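Local coordinates for Rho guanine nucleotide exchange factor 3 (Mus musculus, PDB 2Z0Q), which acts as a guanine nucleotide exchange factor for the GTPases RhoA and RhoB, seen here as its DH-PH fragment, at residues 91-96 and 176-181. Residues are numbered along the deposited sequence; the frame is centred on the assembly and turned at random.
Sequences TEHVGP and NDNPDQ
With chi1 at -106°, away from the staggered positions, Asp180 sends its carboxylate across to the backbone of Val94 and Gly95, while Asn178, its CG anti to the backbone N (chi1 -171°), brings its amide beside the ring of His93. Two consecutive N-H groups grip the carboxylate. Val94 N donates to the syn lone pair of Asp180 OD2 at 2.9 Å, nearly straight at 171°; Gly95 N reaches Asp180 OD1 at 2.7 Å, more bent and from above the carboxylate plane. Gly95 passes close enough that a beta carbon there would clash with OD1. Ahead of the turn into helix 180-213, Asn178 OD1 accepts from Asp180 N at 2.9 Å, a capping bond, and lies 3.2 Å from His93 CD2, at the ring edge and near its plane. Pro179 CG approaches His93 NE2 obliquely at 3.7 Å. Cut back to an alanine, Asp180 would probably leave both N-H groups without their acceptor. The contact joins the loops entering helices 95-101 and 180-213 of the helical DH domain; Arg20 of helix 15-51 touches Asp180 and hydrogen-bonds Glu92 O. A buried carboxylate held by two amides at the N-terminal end of helix 95-101 probably remains ionised, its charge consistent with favourable interaction with that helix's dipole.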
ATOM      1  N   THR A  91      16.473  -7.151 -29.732  1.00 15.82           N
ATOM      2  CA  THR A  91      15.725  -5.918 -29.974  1.00 15.67           C
ATOM      3  C   THR A  91      16.645  -4.739 -30.253  1.00 16.04           C
ATOM      4  O   THR A  91      17.615  -4.510 -29.535  1.00 16.63           O
ATOM      5  CB  THR A  91      14.823  -5.568 -28.758  1.00 14.16           C
ATOM      6  OG1 THR A  91      13.824  -6.575 -28.595  1.00 16.91           O
ATOM      7  CG2 THR A  91      14.117  -4.221 -28.995  1.00 17.49           C
ATOM      8  N   GLU A  92      16.362  -3.996 -31.330  1.00 16.72           N
ATOM      9  CA  GLU A  92      17.181  -2.849 -31.718  1.00 18.23           C
ATOM     10  C   GLU A  92      16.851  -1.602 -30.871  1.00 18.38           C
ATOM     11  O   GLU A  92      17.725  -1.035 -30.214  1.00 18.15           O
ATOM     12  CB  GLU A  92      16.937  -2.511 -33.198  1.00 22.25           C
ATOM     13  CG  GLU A  92      18.005  -1.637 -33.797  1.00 28.86           C
ATOM     14  CD  GLU A  92      17.851  -1.488 -35.328  1.00 35.33           C
ATOM     15  OE1 GLU A  92      17.381  -2.445 -35.991  1.00 38.20           O
ATOM     16  OE2 GLU A  92      18.218  -0.421 -35.865  1.00 38.39           O
ATOM     17  N   HIS A  93      15.591  -1.192 -30.928  1.00 18.05           N
ATOM     18  CA  HIS A  93      15.116  -0.019 -30.177  1.00 19.97           C
ATOM     19  C   HIS A  93      13.816  -0.265 -29.454  1.00 19.13           C
ATOM     20  O   HIS A  93      12.871  -0.856 -30.040  1.00 18.04           O
ATOM     21  CB  HIS A  93      14.856   1.148 -31.119  1.00 21.00           C
ATOM     22  CG  HIS A  93      15.986   1.441 -32.036  1.00 22.50           C
ATOM     23  ND1 HIS A  93      15.934   1.166 -33.381  1.00 25.08           N
ATOM     24  CD2 HIS A  93      17.194   1.999 -31.809  1.00 23.43           C
ATOM     25  CE1 HIS A  93      17.061   1.549 -33.949  1.00 25.96           C
ATOM     26  NE2 HIS A  93      17.842   2.058 -33.018  1.00 27.62           N
ATOM     27  N   VAL A  94      13.745   0.216 -28.206  1.00 17.46           N
ATOM     28  CA  VAL A  94      12.537   0.134 -27.404  1.00 16.43           C
ATOM     29  C   VAL A  94      12.031   1.554 -27.082  1.00 16.96           C
ATOM     30  O   VAL A  94      10.925   1.734 -26.574  1.00 14.03           O
ATOM     31  CB  VAL A  94      12.749  -0.615 -26.041  1.00 19.68           C
ATOM     32  CG1 VAL A  94      13.105  -2.066 -26.303  1.00 17.87           C
ATOM     33  CG2 VAL A  94      13.833   0.097 -25.196  1.00 19.46           C
ATOM     34  N   GLY A  95      12.835   2.562 -27.413  1.00 17.21           N
ATOM     35  CA  GLY A  95      12.466   3.934 -27.086  1.00 18.75           C
ATOM     36  C   GLY A  95      11.128   4.419 -27.622  1.00 18.57           C
ATOM     37  O   GLY A  95      10.284   4.850 -26.838  1.00 18.40           O
ATOM     38  N   PRO A  96      10.931   4.390 -28.951  1.00 20.77           N
ATOM     39  CA  PRO A  96       9.678   4.831 -29.585  1.00 20.44           C
ATOM     40  C   PRO A  96       8.455   4.147 -29.003  1.00 20.38           C
ATOM     41  O   PRO A  96       7.437   4.781 -28.724  1.00 18.14           O
ATOM     42  CB  PRO A  96       9.900   4.501 -31.045  1.00 22.39           C
ATOM     43  CG  PRO A  96      11.426   4.797 -31.198  1.00 22.98           C
ATOM     44  CD  PRO A  96      11.985   4.129 -29.961  1.00 21.61           C
ATOM     45  N   ASN A 176      26.002   5.798 -27.119  1.00 30.79           N
ATOM     46  CA  ASN A 176      25.711   7.188 -27.498  1.00 34.33           C
ATOM     47  C   ASN A 176      25.184   7.383 -28.923  1.00 35.28           C
ATOM     48  O   ASN A 176      24.510   8.370 -29.208  1.00 36.43           O
ATOM     49  CB  ASN A 176      26.950   8.078 -27.284  1.00 35.90           C
ATOM     50  CG  ASN A 176      27.497   8.006 -25.857  1.00 38.15           C
ATOM     51  OD1 ASN A 176      26.741   7.973 -24.873  1.00 39.90           O
ATOM     52  ND2 ASN A 176      28.827   8.002 -25.739  1.00 38.67           N
ATOM     53  N   ASP A 177      25.469   6.450 -29.816  1.00 36.46           N
ATOM     54  CA  ASP A 177      24.998   6.567 -31.194  1.00 37.41           C
ATOM     55  C   ASP A 177      23.673   5.848 -31.427  1.00 36.21           C
ATOM     56  O   ASP A 177      23.243   5.644 -32.575  1.00 37.05           O
ATOM     57  CB  ASP A 177      26.057   6.003 -32.142  1.00 41.13           C
ATOM     58  CG  ASP A 177      26.267   4.513 -31.951  1.00 44.51           C
ATOM     59  OD1 ASP A 177      26.282   4.046 -30.786  1.00 45.88           O
ATOM     60  OD2 ASP A 177      26.430   3.814 -32.972  1.00 47.01           O
ATOM     61  N   ASN A 178      23.020   5.445 -30.335  1.00 31.74           N
ATOM     62  CA  ASN A 178      21.751   4.752 -30.436  1.00 27.49           C
ATOM     63  C   ASN A 178      20.675   5.765 -30.007  1.00 24.17           C
ATOM     64  O   ASN A 178      20.711   6.248 -28.883  1.00 20.18           O
ATOM     65  CB  ASN A 178      21.733   3.561 -29.477  1.00 25.26           C
ATOM     66  CG  ASN A 178      20.548   2.680 -29.685  1.00 26.98           C
ATOM     67  OD1 ASN A 178      19.419   3.150 -29.811  1.00 25.44           O
ATOM     68  ND2 ASN A 178      20.788   1.360 -29.714  1.00 29.22           N
ATOM     69  N   PRO A 179      19.693   6.058 -30.879  1.00 22.16           N
ATOM     70  CA  PRO A 179      18.635   7.031 -30.558  1.00 20.37           C
ATOM     71  C   PRO A 179      17.772   6.678 -29.358  1.00 19.42           C
ATOM     72  O   PRO A 179      17.019   7.506 -28.873  1.00 17.96           O
ATOM     73  CB  PRO A 179      17.831   7.122 -31.855  1.00 21.52           C
ATOM     74  CG  PRO A 179      18.037   5.738 -32.474  1.00 22.16           C
ATOM     75  CD  PRO A 179      19.490   5.482 -32.227  1.00 23.39           C
ATOM     76  N   ASP A 180      17.871   5.428 -28.903  1.00 16.71           N
ATOM     77  CA  ASP A 180      17.121   5.018 -27.727  1.00 17.04           C
ATOM     78  C   ASP A 180      17.606   5.841 -26.522  1.00 14.80           C
ATOM     79  O   ASP A 180      16.880   5.946 -25.529  1.00 15.39           O
ATOM     80  CB  ASP A 180      17.358   3.539 -27.433  1.00 16.12           C
ATOM     81  CG  ASP A 180      16.179   2.669 -27.795  1.00 19.15           C
ATOM     82  OD1 ASP A 180      15.247   3.118 -28.525  1.00 18.98           O
ATOM     83  OD2 ASP A 180      16.167   1.504 -27.335  1.00 18.18           O
ATOM     84  N   GLN A 181      18.829   6.369 -26.551  1.00 14.29           N
ATOM     85  CA  GLN A 181      19.261   7.155 -25.381  1.00 15.18           C
ATOM     86  C   GLN A 181      18.277   8.278 -25.086  1.00 16.10           C
ATOM     87  O   GLN A 181      17.765   8.392 -23.970  1.00 15.42           O
ATOM     88  CB  GLN A 181      20.649   7.781 -25.568  1.00 18.52           C
ATOM     89  CG  GLN A 181      21.786   6.843 -25.635  1.00 23.06           C
ATOM     90  CD  GLN A 181      23.118   7.551 -25.392  1.00 27.42           C
ATOM     91  OE1 GLN A 181      23.356   8.659 -25.896  1.00 29.19           O
ATOM     92  NE2 GLN A 181      23.981   6.918 -24.628  1.00 26.60           N
TER